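Local coordinates for protein putative O-GlcNAcase nagJ (Clostridium perfringens, PDB 6PV5) that probably acts as a hexosaminidase of glycoside hydrolase family 84, removing N-acetylglucosamine-type sugars from glycans, at residues D71-L77 and T155-K160; P184-M188 and D428-F434; K446-T451 and A471-I475. All coordinates share one frame; numbering follows the deposited sequence.

The chain is the part of a longer protein that holds an N-terminal alpha/beta domain, a catalytic (beta/alpha)8 barrel and a C-terminal helical region. Interaction 1 packs two helices of the N-terminal domain. Interaction 2 closes the barrel, joining its first and last strands. Interaction 3 packs the helix that follows the last strand against the next helix, so interactions 2 and 3 hold consecutive elements. All three are mainly buried, and none touches the predicted proton donor D305. Interactions 1 and 3 are apolar across the helices, with charges linked outward to other parts. Interaction 2 adds backbone bonds of a parallel sheet to aromatic packing.

Interaction 1 (D71-L77 and T155-K160); sequences DTYAFEL and TFYGVK
A74 and L77 pack against T155, F156 and V159 where two nearly parallel helices of the N-terminal alpha/beta domain lie side by side. The short axes approach to 8.4 Å at an angle of 18°. The small A74 allows this closeness, and its CA is 4.1 Å from that of F156. Its methyl CB rests on the start of the other segment, 3.6 Å from T155 CG2, and also meets the backbone N of F156. V159 CG2 lies against the carbonyl oxygen of A74.

One turn on, L77 reaches across. Its CB meets V159 CG1. Its CD1 stands over one face of the F156 ring, 4.0 Å from the centroid and offset toward the rim, as a CH-pi contact. The same methyl also touches K160 CE at 3.5 Å, so one atom of L77 meets both the ring and the aliphatic part of the lysine. F156 CG is trans to its backbone N (chi1 -172°), which carries the ring alongside helix 72-82. There the A74 N lies at the ring edge, near its plane. Y73 CB approaches the CD1 and CE1 atoms obliquely, 3.8 Å from F156 CD1.

Further out, charged groups link the helix pair to the barrel. K160 bends at chi2, and its NZ forms a salt bridge with E214. D71 OD1 pairs with K257, which the side chains of Y73 and F156 also touch, and this probably offsets the like charge of nearby E152.

D71 is also the N-cap of helix 72-82. Its OD2 accepts from A74 N with an almost straight N-H line (173°), although the 2.5 Å separation is short and its exact value doubtful.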
ATOM      1  N   ASP A  71     -18.774  -0.433  19.438  1.00 91.09           N
ATOM      2  CA  ASP A  71     -18.713   0.381  18.231  1.00 84.55           C
ATOM      3  C   ASP A  71     -19.760  -0.100  17.233  1.00 78.48           C
ATOM      4  O   ASP A  71     -19.793  -1.283  16.900  1.00 80.71           O
ATOM      5  CB  ASP A  71     -17.322   0.355  17.584  1.00 82.29           C
ATOM      6  CG  ASP A  71     -17.271   0.978  16.191  1.00 80.41           C
ATOM      7  OD1 ASP A  71     -17.376   2.226  16.076  1.00 71.70           O
ATOM      8  OD2 ASP A  71     -17.139   0.211  15.226  1.00 75.18           O
ATOM      9  N   THR A  72     -20.590   0.836  16.756  1.00 77.96           N
ATOM     10  CA  THR A  72     -21.601   0.555  15.747  1.00 79.17           C
ATOM     11  C   THR A  72     -21.026  -0.393  14.698  1.00 78.06           C
ATOM     12  O   THR A  72     -21.585  -1.460  14.447  1.00 83.07           O
ATOM     13  CB  THR A  72     -22.138   1.844  15.109  1.00 78.71           C
ATOM     14  N   TYR A  73     -19.876  -0.008  14.128  1.00 75.11           N
ATOM     15  CA  TYR A  73     -19.337  -0.685  12.961  1.00 63.63           C
ATOM     16  C   TYR A  73     -18.726  -2.029  13.352  1.00 60.02           C
ATOM     17  O   TYR A  73     -19.081  -3.054  12.775  1.00 58.22           O
ATOM     18  CB  TYR A  73     -18.392   0.242  12.203  1.00 65.73           C
ATOM     19  CG  TYR A  73     -19.000   1.554  11.781  1.00 60.52           C
ATOM     20  CD1 TYR A  73     -18.441   2.758  12.193  1.00 62.75           C
ATOM     21  CD2 TYR A  73     -20.123   1.601  10.968  1.00 57.88           C
ATOM     22  CE1 TYR A  73     -18.974   3.978  11.806  1.00 58.51           C
ATOM     23  CE2 TYR A  73     -20.670   2.814  10.574  1.00 61.71           C
ATOM     24  CZ  TYR A  73     -20.096   4.004  10.996  1.00 58.26           C
ATOM     25  OH  TYR A  73     -20.621   5.202  10.615  1.00 64.75           O
ATOM     26  N   ALA A  74     -17.844  -2.028  14.357  1.00 54.96           N
ATOM     27  CA  ALA A  74     -17.277  -3.274  14.847  1.00 60.54           C
ATOM     28  C   ALA A  74     -18.392  -4.296  15.063  1.00 68.59           C
ATOM     29  O   ALA A  74     -18.225  -5.468  14.728  1.00 64.33           O
ATOM     30  CB  ALA A  74     -16.490  -3.034  16.109  1.00 60.10           C
ATOM     31  N   PHE A  75     -19.532  -3.816  15.593  1.00 76.08           N
ATOM     32  CA  PHE A  75     -20.674  -4.643  15.964  1.00 78.14           C
ATOM     33  C   PHE A  75     -21.444  -5.111  14.727  1.00 72.36           C
ATOM     34  O   PHE A  75     -21.729  -6.300  14.594  1.00 70.90           O
ATOM     35  CB  PHE A  75     -21.583  -3.903  16.951  1.00 82.67           C
ATOM     36  CG  PHE A  75     -22.518  -4.799  17.723  1.00 89.06           C
ATOM     37  CD1 PHE A  75     -22.130  -5.355  18.934  1.00 94.61           C
ATOM     38  CD2 PHE A  75     -23.780  -5.099  17.233  1.00 88.95           C
ATOM     39  CE1 PHE A  75     -22.987  -6.183  19.643  1.00100.04           C
ATOM     40  CE2 PHE A  75     -24.633  -5.934  17.939  1.00 89.95           C
ATOM     41  CZ  PHE A  75     -24.237  -6.471  19.145  1.00 95.20           C
ATOM     42  N   GLU A  76     -21.788  -4.167  13.839  1.00 69.59           N
ATOM     43  CA  GLU A  76     -22.466  -4.473  12.589  1.00 70.34           C
ATOM     44  C   GLU A  76     -21.629  -5.445  11.752  1.00 77.98           C
ATOM     45  O   GLU A  76     -22.187  -6.260  11.020  1.00 84.68           O
ATOM     46  CB  GLU A  76     -22.792  -3.189  11.826  1.00 69.02           C
ATOM     47  N   LEU A  77     -20.294  -5.353  11.866  1.00 74.08           N
ATOM     48  CA  LEU A  77     -19.383  -6.295  11.230  1.00 69.29           C
ATOM     49  C   LEU A  77     -19.599  -7.688  11.809  1.00 67.92           C
ATOM     50  O   LEU A  77     -19.790  -8.649  11.067  1.00 64.03           O
ATOM     51  CB  LEU A  77     -17.932  -5.862  11.477  1.00 67.02           C
ATOM     52  CG  LEU A  77     -17.140  -5.296  10.294  1.00 63.27           C
ATOM     53  CD1 LEU A  77     -15.662  -5.265  10.653  1.00 61.87           C
ATOM     54  CD2 LEU A  77     -17.348  -6.109   9.018  1.00 56.22           C
ATOM     55  N   THR A 155     -11.475  -2.367  18.024  1.00 48.96           N
ATOM     56  CA  THR A 155     -12.521  -3.378  18.100  1.00 55.26           C
ATOM     57  C   THR A 155     -12.941  -3.798  16.687  1.00 51.31           C
ATOM     58  O   THR A 155     -13.176  -4.976  16.429  1.00 52.11           O
ATOM     59  CB  THR A 155     -13.681  -2.905  19.000  1.00 56.88           C
ATOM     60  OG1 THR A 155     -13.177  -2.598  20.303  1.00 60.48           O
ATOM     61  CG2 THR A 155     -14.788  -3.928  19.151  1.00 55.52           C
ATOM     62  N   PHE A 156     -13.050  -2.809  15.791  1.00 50.70           N
ATOM     63  CA  PHE A 156     -13.259  -3.012  14.364  1.00 54.59           C
ATOM     64  C   PHE A 156     -12.169  -3.915  13.773  1.00 53.54           C
ATOM     65  O   PHE A 156     -12.487  -4.884  13.085  1.00 57.46           O
ATOM     66  CB  PHE A 156     -13.375  -1.650  13.682  1.00 54.61           C
ATOM     67  CG  PHE A 156     -13.777  -1.660  12.230  1.00 58.64           C
ATOM     68  CD1 PHE A 156     -15.112  -1.585  11.862  1.00 60.30           C
ATOM     69  CD2 PHE A 156     -12.817  -1.686  11.227  1.00 55.20           C
ATOM     70  CE1 PHE A 156     -15.482  -1.566  10.524  1.00 62.57           C
ATOM     71  CE2 PHE A 156     -13.189  -1.657   9.892  1.00 56.29           C
ATOM     72  CZ  PHE A 156     -14.518  -1.598   9.541  1.00 60.36           C
ATOM     73  N   TYR A 157     -10.895  -3.631  14.086  1.00 47.95           N
ATOM     74  CA  TYR A 157      -9.777  -4.423  13.589  1.00 46.90           C
ATOM     75  C   TYR A 157      -9.769  -5.813  14.215  1.00 45.54           C
ATOM     76  O   TYR A 157      -9.295  -6.766  13.603  1.00 43.39           O
ATOM     77  CB  TYR A 157      -8.423  -3.749  13.844  1.00 41.09           C
ATOM     78  CG  TYR A 157      -8.182  -2.486  13.054  1.00 40.88           C
ATOM     79  CD1 TYR A 157      -8.869  -2.237  11.874  1.00 38.03           C
ATOM     80  CD2 TYR A 157      -7.269  -1.539  13.487  1.00 35.86           C
ATOM     81  CE1 TYR A 157      -8.682  -1.066  11.160  1.00 37.12           C
ATOM     82  CE2 TYR A 157      -7.038  -0.384  12.759  1.00 37.47           C
ATOM     83  CZ  TYR A 157      -7.747  -0.143  11.597  1.00 38.51           C
ATOM     84  OH  TYR A 157      -7.545   1.015  10.906  1.00 37.53           O
ATOM     85  N   GLY A 158     -10.257  -5.912  15.455  1.00 51.64           N
ATOM     86  CA  GLY A 158     -10.384  -7.202  16.116  1.00 48.17           C
ATOM     87  C   GLY A 158     -11.312  -8.119  15.326  1.00 48.86           C
ATOM     88  O   GLY A 158     -11.020  -9.303  15.160  1.00 52.78           O
ATOM     89  N   VAL A 159     -12.410  -7.541  14.825  1.00 46.35           N
ATOM     90  CA  VAL A 159     -13.404  -8.281  14.062  1.00 52.43           C
ATOM     91  C   VAL A 159     -12.859  -8.629  12.674  1.00 52.89           C
ATOM     92  O   VAL A 159     -13.136  -9.708  12.150  1.00 52.20           O
ATOM     93  CB  VAL A 159     -14.733  -7.509  13.964  1.00 49.99           C
ATOM     94  CG1 VAL A 159     -15.746  -8.259  13.117  1.00 51.31           C
ATOM     95  CG2 VAL A 159     -15.314  -7.183  15.333  1.00 50.28           C
ATOM     96  N   LYS A 160     -12.110  -7.695  12.067  1.00 57.33           N
ATOM     97  CA  LYS A 160     -11.467  -7.939  10.781  1.00 51.15           C
ATOM     98  C   LYS A 160     -10.525  -9.131  10.908  1.00 49.50           C
ATOM     99  O   LYS A 160     -10.447  -9.955  10.002  1.00 55.51           O
ATOM    100  CB  LYS A 160     -10.714  -6.698  10.286  1.00 48.09           C
ATOM    101  CG  LYS A 160     -11.590  -5.543   9.826  1.00 42.59           C
ATOM    102  CD  LYS A 160     -12.446  -5.921   8.642  1.00 43.99           C
ATOM    103  CE  LYS A 160     -13.255  -4.765   8.112  1.00 40.12           C
ATOM    104  NZ  LYS A 160     -13.873  -5.109   6.808  1.00 45.27           N
TER

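Interaction 2 (P184-M188 and D428-F434); sequences PSFKM and DEEVSGF. With EDO (1,2-ethanediol), chain D.
S185 meets D428 in the loop that leads into the seam closing the (beta/alpha)8 barrel, where strand 188-192 lies parallel to strand 431-436. The carbonyl O of S185 is 3.8 Å from D428 CB. S185 OG turns elsewhere, to S459 N and W457 O.

The F186 ring lies between D428 and F434, near the two ends of the other segment. It has D428 CB over one face, offset toward the rim. F434 CB lies over the opposite face, 4.2 Å from the centroid and almost on the ring normal, a CH-pi contact. V431 CB and the carbonyl carbon of S432 lie at the edge, in the ring plane. V431 CG1 comes to 3.7 Å from F186 CE1. Beside this, Y455 of the following helix meets the rings of both F186 and F434.

K187 gives its backbone N to S432 O in a weak bond of 3.1 Å. Its CG lies between its own backbone N and carbonyl carbon (chi1 68°), and the extended chain runs past S432, with CE 3.8 Å from S432 CB. NZ ends in a salt bridge with E369 on another barrel strand.

M188 starts the sheet pairing as a parallel bridge to G433. S432 O is gripped a second time, by M188 N in the carbonyl plane. M188 O then takes two contacts. One is a CA-H...O contact from G433, with CA 3.2 Å from M188 O. The other is a 2.8 Å hydrogen bond whose donor, F434 N, is tilted 20° from the carbonyl plane of M188.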
ATOM      1  N   PRO A 184      -0.524  -1.511  15.773  1.00 36.61           N
ATOM      2  CA  PRO A 184       0.282  -1.057  14.635  1.00 38.01           C
ATOM      3  C   PRO A 184       1.626  -0.387  14.918  1.00 39.78           C
ATOM      4  O   PRO A 184       1.742   0.405  15.857  1.00 42.68           O
ATOM      5  CB  PRO A 184      -0.626   0.012  14.016  1.00 34.06           C
ATOM      6  CG  PRO A 184      -1.407   0.597  15.196  1.00 37.39           C
ATOM      7  CD  PRO A 184      -1.580  -0.559  16.155  1.00 35.50           C
ATOM      8  N   SER A 185       2.604  -0.647  14.031  1.00 37.20           N
ATOM      9  CA  SER A 185       3.908   0.007  14.019  1.00 34.66           C
ATOM     10  C   SER A 185       3.764   1.499  13.732  1.00 34.52           C
ATOM     11  O   SER A 185       4.450   2.314  14.339  1.00 36.72           O
ATOM     12  CB  SER A 185       4.821  -0.613  12.987  1.00 34.61           C
ATOM     13  OG  SER A 185       4.984  -2.007  13.207  1.00 36.53           O
ATOM     14  N   PHE A 186       2.929   1.851  12.751  1.00 30.61           N
ATOM     15  CA  PHE A 186       2.792   3.247  12.367  1.00 32.12           C
ATOM     16  C   PHE A 186       1.368   3.679  12.671  1.00 32.25           C
ATOM     17  O   PHE A 186       0.446   2.901  12.442  1.00 32.46           O
ATOM     18  CB  PHE A 186       3.080   3.475  10.879  1.00 30.59           C
ATOM     19  CG  PHE A 186       4.481   3.149  10.417  1.00 29.70           C
ATOM     20  CD1 PHE A 186       5.439   4.140  10.301  1.00 30.19           C
ATOM     21  CD2 PHE A 186       4.840   1.852  10.090  1.00 28.17           C
ATOM     22  CE1 PHE A 186       6.729   3.835   9.883  1.00 29.72           C
ATOM     23  CE2 PHE A 186       6.127   1.551   9.669  1.00 28.85           C
ATOM     24  CZ  PHE A 186       7.070   2.548   9.558  1.00 27.56           C
ATOM     25  N   LYS A 187       1.215   4.912  13.164  1.00 35.45           N
ATOM     26  CA  LYS A 187      -0.073   5.377  13.650  1.00 40.04           C
ATOM     27  C   LYS A 187      -0.917   5.837  12.470  1.00 39.20           C
ATOM     28  O   LYS A 187      -2.141   5.925  12.578  1.00 37.18           O
ATOM     29  CB  LYS A 187       0.076   6.532  14.647  1.00 38.89           C
ATOM     30  CG  LYS A 187       0.594   7.828  14.042  1.00 43.16           C
ATOM     31  CD  LYS A 187       0.684   8.987  15.024  1.00 47.02           C
ATOM     32  CE  LYS A 187       1.111  10.258  14.318  1.00 51.62           C
ATOM     33  NZ  LYS A 187       0.944  11.468  15.161  1.00 53.12           N
ATOM     34  N   MET A 188      -0.234   6.203  11.378  1.00 37.16           N
ATOM     35  CA  MET A 188      -0.921   6.499  10.135  1.00 35.08           C
ATOM     36  C   MET A 188      -0.389   5.584   9.030  1.00 33.88           C
ATOM     37  O   MET A 188       0.815   5.560   8.755  1.00 30.36           O
ATOM     38  CB  MET A 188      -0.784   7.960   9.721  1.00 37.90           C
ATOM     39  CG  MET A 188      -1.868   8.339   8.744  1.00 41.52           C
ATOM     40  SD  MET A 188      -1.544   9.811   7.774  1.00 49.74           S
ATOM     41  CE  MET A 188      -3.230  10.230   7.341  1.00 53.00           C
ATOM     42  N   ASP A 428      10.083   2.905  12.141  1.00 31.61           N
ATOM     43  CA  ASP A 428       9.084   3.381  13.088  1.00 36.18           C
ATOM     44  C   ASP A 428       9.717   4.190  14.234  1.00 37.68           C
ATOM     45  O   ASP A 428       9.033   4.985  14.878  1.00 35.68           O
ATOM     46  CB  ASP A 428       8.144   2.262  13.545  1.00 36.41           C
ATOM     47  CG  ASP A 428       8.823   1.131  14.300  1.00 41.84           C
ATOM     48  OD1 ASP A 428      10.055   1.012  14.216  1.00 49.14           O
ATOM     49  OD2 ASP A 428       8.108   0.365  14.963  1.00 51.02           O
ATOM     50  N   GLU A 429      11.028   4.036  14.458  1.00 37.51           N
ATOM     51  CA  GLU A 429      11.715   4.811  15.487  1.00 38.04           C
ATOM     52  C   GLU A 429      11.721   6.298  15.139  1.00 39.13           C
ATOM     53  O   GLU A 429      11.759   7.128  16.040  1.00 42.05           O
ATOM     54  CB  GLU A 429      13.158   4.334  15.650  1.00 34.64           C
ATOM     55  CG  GLU A 429      13.266   2.933  16.216  1.00 39.53           C
ATOM     56  CD  GLU A 429      14.695   2.482  16.508  1.00 47.71           C
ATOM     57  OE1 GLU A 429      15.593   3.352  16.568  1.00 51.19           O
ATOM     58  OE2 GLU A 429      14.924   1.250  16.674  1.00 55.49           O
ATOM     59  N   GLU A 430      11.705   6.635  13.837  1.00 35.00           N
ATOM     60  CA  GLU A 430      11.843   8.024  13.409  1.00 32.62           C
ATOM     61  C   GLU A 430      10.643   8.486  12.575  1.00 29.18           C
ATOM     62  O   GLU A 430      10.555   9.653  12.177  1.00 29.20           O
ATOM     63  CB  GLU A 430      13.150   8.212  12.628  1.00 34.43           C
ATOM     64  CG  GLU A 430      14.413   7.990  13.447  1.00 39.15           C
ATOM     65  CD  GLU A 430      14.543   8.827  14.719  1.00 47.52           C
ATOM     66  OE1 GLU A 430      14.108  10.003  14.713  1.00 45.15           O
ATOM     67  OE2 GLU A 430      15.069   8.295  15.726  1.00 52.24           O
ATOM     68  N   VAL A 431       9.727   7.562  12.288  1.00 28.17           N
ATOM     69  CA  VAL A 431       8.687   7.798  11.300  1.00 27.82           C
ATOM     70  C   VAL A 431       7.365   7.305  11.880  1.00 26.55           C
ATOM     71  O   VAL A 431       7.282   6.157  12.310  1.00 28.31           O
ATOM     72  CB  VAL A 431       9.035   7.085   9.966  1.00 28.83           C
ATOM     73  CG1 VAL A 431       7.920   7.224   8.931  1.00 27.86           C
ATOM     74  CG2 VAL A 431      10.347   7.601   9.384  1.00 25.71           C
ATOM     75  N   SER A 432       6.335   8.160  11.841  1.00 27.98           N
ATOM     76  CA  SER A 432       5.049   7.872  12.474  1.00 31.46           C
ATOM     77  C   SER A 432       3.968   7.563  11.437  1.00 34.77           C
ATOM     78  O   SER A 432       2.865   7.131  11.789  1.00 35.20           O
ATOM     79  CB  SER A 432       4.609   9.061  13.303  1.00 32.14           C
ATOM     80  OG  SER A 432       4.508  10.217  12.470  1.00 34.32           O
ATOM     81  N   GLY A 433       4.253   7.870  10.166  1.00 31.03           N
ATOM     82  CA  GLY A 433       3.284   7.628   9.105  1.00 33.58           C
ATOM     83  C   GLY A 433       3.915   6.959   7.884  1.00 29.63           C
ATOM     84  O   GLY A 433       5.022   7.310   7.476  1.00 26.56           O
ATOM     85  N   PHE A 434       3.185   5.998   7.320  1.00 28.58           N
ATOM     86  CA  PHE A 434       3.562   5.367   6.068  1.00 29.96           C
ATOM     87  C   PHE A 434       2.446   5.545   5.027  1.00 31.32           C
ATOM     88  O   PHE A 434       1.303   5.163   5.252  1.00 33.80           O
ATOM     89  CB  PHE A 434       3.948   3.910   6.321  1.00 28.62           C
ATOM     90  CG  PHE A 434       4.342   3.188   5.060  1.00 30.09           C
ATOM     91  CD1 PHE A 434       5.449   3.599   4.331  1.00 28.03           C
ATOM     92  CD2 PHE A 434       3.611   2.101   4.604  1.00 29.26           C
ATOM     93  CE1 PHE A 434       5.814   2.944   3.164  1.00 32.14           C
ATOM     94  CE2 PHE A 434       3.966   1.459   3.423  1.00 30.33           C
ATOM     95  CZ  PHE A 434       5.066   1.881   2.706  1.00 30.73           C
TER
HETATM   96  C1  EDO D 603      12.460  13.538  17.178  1.00 63.45           C
HETATM   97  O1  EDO D 603      13.837  13.830  16.975  1.00 69.19           O
HETATM   98  C2  EDO D 603      11.944  12.365  16.423  1.00 52.63           C
HETATM   99  O2  EDO D 603      12.477  11.101  16.812  1.00 50.27           O

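Interaction 3 (K446-T451 and A471-I475); sequences KISTLT and AIEII
T451 OG1, on the residue whose methyl meets A471, has two partners. It bonds to S448 O at 2.7 Å, within the same helix, and to I420 N of a preceding loop. This fixes T451's rotation and places CG2 3.9 Å from A471 CB. The contact joins helix 446-457, which follows the last strand of the (beta/alpha)8 barrel, to the next helix, 464-476. Their short axes cross at 132° and approach to 8.9 Å.

A471 is the small residue at the crossing. Its CB sits on the carbonyl O of I447 and against L450 CB. I447 spreads its two branches: CG2 meets I472 CG1, and CG1 meets I475 CB. L450 CD1 rests against two neighbouring isoleucines, 3.7 Å from both I474 CG2 and I475 CG1. F483 of helix 480-487 touches I447 and I472, while M211 of helix 202-214 touches K446 and L450.

K446 runs extended past I475 to salt bridges with D207 and D443. I475 bends at chi2 (-61°), which brings its CD1 back to within 3.6 Å of K446 CB.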
ATOM      1  N   LYS A 446      -3.116  -3.178  -6.263  1.00 27.30           N
ATOM      2  CA  LYS A 446      -3.487  -3.776  -4.991  1.00 28.58           C
ATOM      3  C   LYS A 446      -2.381  -4.623  -4.355  1.00 27.07           C
ATOM      4  O   LYS A 446      -2.224  -4.570  -3.151  1.00 26.27           O
ATOM      5  CB  LYS A 446      -4.831  -4.496  -5.078  1.00 25.33           C
ATOM      6  CG  LYS A 446      -5.992  -3.538  -5.270  1.00 27.33           C
ATOM      7  CD  LYS A 446      -7.335  -4.239  -5.301  1.00 31.38           C
ATOM      8  CE  LYS A 446      -8.480  -3.291  -5.617  1.00 30.54           C
ATOM      9  NZ  LYS A 446      -9.749  -4.053  -5.735  1.00 33.68           N
ATOM     10  N   ILE A 447      -1.682  -5.461  -5.131  1.00 27.01           N
ATOM     11  CA  ILE A 447      -0.665  -6.329  -4.564  1.00 26.51           C
ATOM     12  C   ILE A 447       0.359  -5.523  -3.767  1.00 24.80           C
ATOM     13  O   ILE A 447       0.580  -5.827  -2.589  1.00 26.75           O
ATOM     14  CB  ILE A 447      -0.046  -7.305  -5.594  1.00 32.96           C
ATOM     15  CG1 ILE A 447      -1.079  -8.342  -6.054  1.00 31.37           C
ATOM     16  CG2 ILE A 447       1.181  -8.001  -5.020  1.00 30.52           C
ATOM     17  CD1 ILE A 447      -0.841  -8.839  -7.462  1.00 30.60           C
ATOM     18  N   SER A 448       0.940  -4.482  -4.375  1.00 22.64           N
ATOM     19  CA  SER A 448       1.950  -3.694  -3.696  1.00 22.48           C
ATOM     20  C   SER A 448       1.347  -3.004  -2.475  1.00 25.64           C
ATOM     21  O   SER A 448       1.929  -3.053  -1.400  1.00 26.66           O
ATOM     22  CB  SER A 448       2.612  -2.711  -4.636  1.00 22.59           C
ATOM     23  OG  SER A 448       3.107  -3.392  -5.787  1.00 24.50           O
ATOM     24  N   THR A 449       0.173  -2.371  -2.653  1.00 25.96           N
ATOM     25  CA  THR A 449      -0.518  -1.665  -1.587  1.00 26.66           C
ATOM     26  C   THR A 449      -0.749  -2.562  -0.363  1.00 30.25           C
ATOM     27  O   THR A 449      -0.619  -2.100   0.773  1.00 33.50           O
ATOM     28  CB  THR A 449      -1.813  -1.009  -2.072  1.00 24.41           C
ATOM     29  OG1 THR A 449      -1.489  -0.195  -3.196  1.00 25.89           O
ATOM     30  CG2 THR A 449      -2.413  -0.098  -1.026  1.00 26.60           C
ATOM     31  N   LEU A 450      -1.100  -3.829  -0.584  1.00 27.39           N
ATOM     32  CA  LEU A 450      -1.365  -4.721   0.532  1.00 29.30           C
ATOM     33  C   LEU A 450      -0.070  -5.047   1.276  1.00 29.70           C
ATOM     34  O   LEU A 450      -0.107  -5.232   2.493  1.00 30.64           O
ATOM     35  CB  LEU A 450      -2.021  -6.013   0.038  1.00 27.09           C
ATOM     36  CG  LEU A 450      -3.484  -5.893  -0.381  1.00 33.11           C
ATOM     37  CD1 LEU A 450      -3.917  -7.158  -1.105  1.00 26.73           C
ATOM     38  CD2 LEU A 450      -4.373  -5.646   0.836  1.00 29.80           C
ATOM     39  N   THR A 451       1.057  -5.170   0.553  1.00 29.35           N
ATOM     40  CA  THR A 451       2.321  -5.406   1.238  1.00 26.75           C
ATOM     41  C   THR A 451       2.630  -4.166   2.073  1.00 26.26           C
ATOM     42  O   THR A 451       3.206  -4.282   3.154  1.00 26.01           O
ATOM     43  CB  THR A 451       3.473  -5.842   0.312  1.00 24.14           C
ATOM     44  OG1 THR A 451       3.798  -4.771  -0.576  1.00 23.76           O
ATOM     45  CG2 THR A 451       3.180  -7.091  -0.496  1.00 23.17           C
ATOM     46  N   ALA A 471      -0.080 -11.339  -0.396  1.00 25.46           N
ATOM     47  CA  ALA A 471      -0.862 -10.348  -1.125  1.00 28.42           C
ATOM     48  C   ALA A 471      -1.308 -10.904  -2.481  1.00 26.42           C
ATOM     49  O   ALA A 471      -2.421 -10.634  -2.929  1.00 28.16           O
ATOM     50  CB  ALA A 471      -0.076  -9.069  -1.290  1.00 24.78           C
ATOM     51  N   ILE A 472      -0.418 -11.636  -3.154  1.00 27.51           N
ATOM     52  CA  ILE A 472      -0.748 -12.250  -4.439  1.00 28.73           C
ATOM     53  C   ILE A 472      -1.876 -13.257  -4.242  1.00 29.89           C
ATOM     54  O   ILE A 472      -2.797 -13.318  -5.045  1.00 31.52           O
ATOM     55  CB  ILE A 472       0.494 -12.902  -5.071  1.00 26.16           C
ATOM     56  CG1 ILE A 472       1.453 -11.836  -5.601  1.00 27.74           C
ATOM     57  CG2 ILE A 472       0.086 -13.890  -6.163  1.00 26.97           C
ATOM     58  CD1 ILE A 472       2.809 -12.374  -6.009  1.00 31.36           C
ATOM     59  N   GLU A 473      -1.828 -14.018  -3.144  1.00 32.77           N
ATOM     60  CA  GLU A 473      -2.884 -14.987  -2.870  1.00 33.06           C
ATOM     61  C   GLU A 473      -4.215 -14.266  -2.674  1.00 33.71           C
ATOM     62  O   GLU A 473      -5.252 -14.723  -3.155  1.00 33.16           O
ATOM     63  CB  GLU A 473      -2.542 -15.799  -1.624  1.00 34.86           C
ATOM     64  CG  GLU A 473      -3.601 -16.814  -1.245  1.00 42.06           C
ATOM     65  CD  GLU A 473      -3.155 -17.814  -0.184  1.00 53.88           C
ATOM     66  OE1 GLU A 473      -2.720 -17.384   0.920  1.00 54.51           O
ATOM     67  OE2 GLU A 473      -3.233 -19.029  -0.461  1.00 61.68           O
ATOM     68  N   ILE A 474      -4.185 -13.138  -1.953  1.00 33.11           N
ATOM     69  CA  ILE A 474      -5.402 -12.383  -1.696  1.00 31.79           C
ATOM     70  C   ILE A 474      -5.984 -11.902  -3.028  1.00 31.53           C
ATOM     71  O   ILE A 474      -7.187 -11.885  -3.198  1.00 32.56           O
ATOM     72  CB  ILE A 474      -5.106 -11.210  -0.737  1.00 32.69           C
ATOM     73  CG1 ILE A 474      -4.882 -11.709   0.697  1.00 33.93           C
ATOM     74  CG2 ILE A 474      -6.182 -10.115  -0.819  1.00 28.19           C
ATOM     75  CD1 ILE A 474      -4.221 -10.687   1.613  1.00 34.99           C
ATOM     76  N   ILE A 475      -5.127 -11.474  -3.963  1.00 31.91           N
ATOM     77  CA  ILE A 475      -5.577 -10.768  -5.153  1.00 30.76           C
ATOM     78  C   ILE A 475      -5.862 -11.754  -6.296  1.00 31.39           C
ATOM     79  O   ILE A 475      -6.832 -11.552  -7.043  1.00 30.08           O
ATOM     80  CB  ILE A 475      -4.590  -9.635  -5.522  1.00 33.02           C
ATOM     81  CG1 ILE A 475      -4.561  -8.549  -4.441  1.00 32.15           C
ATOM     82  CG2 ILE A 475      -4.869  -9.026  -6.892  1.00 32.83           C
ATOM     83  CD1 ILE A 475      -5.898  -7.866  -4.226  1.00 39.51           C
TER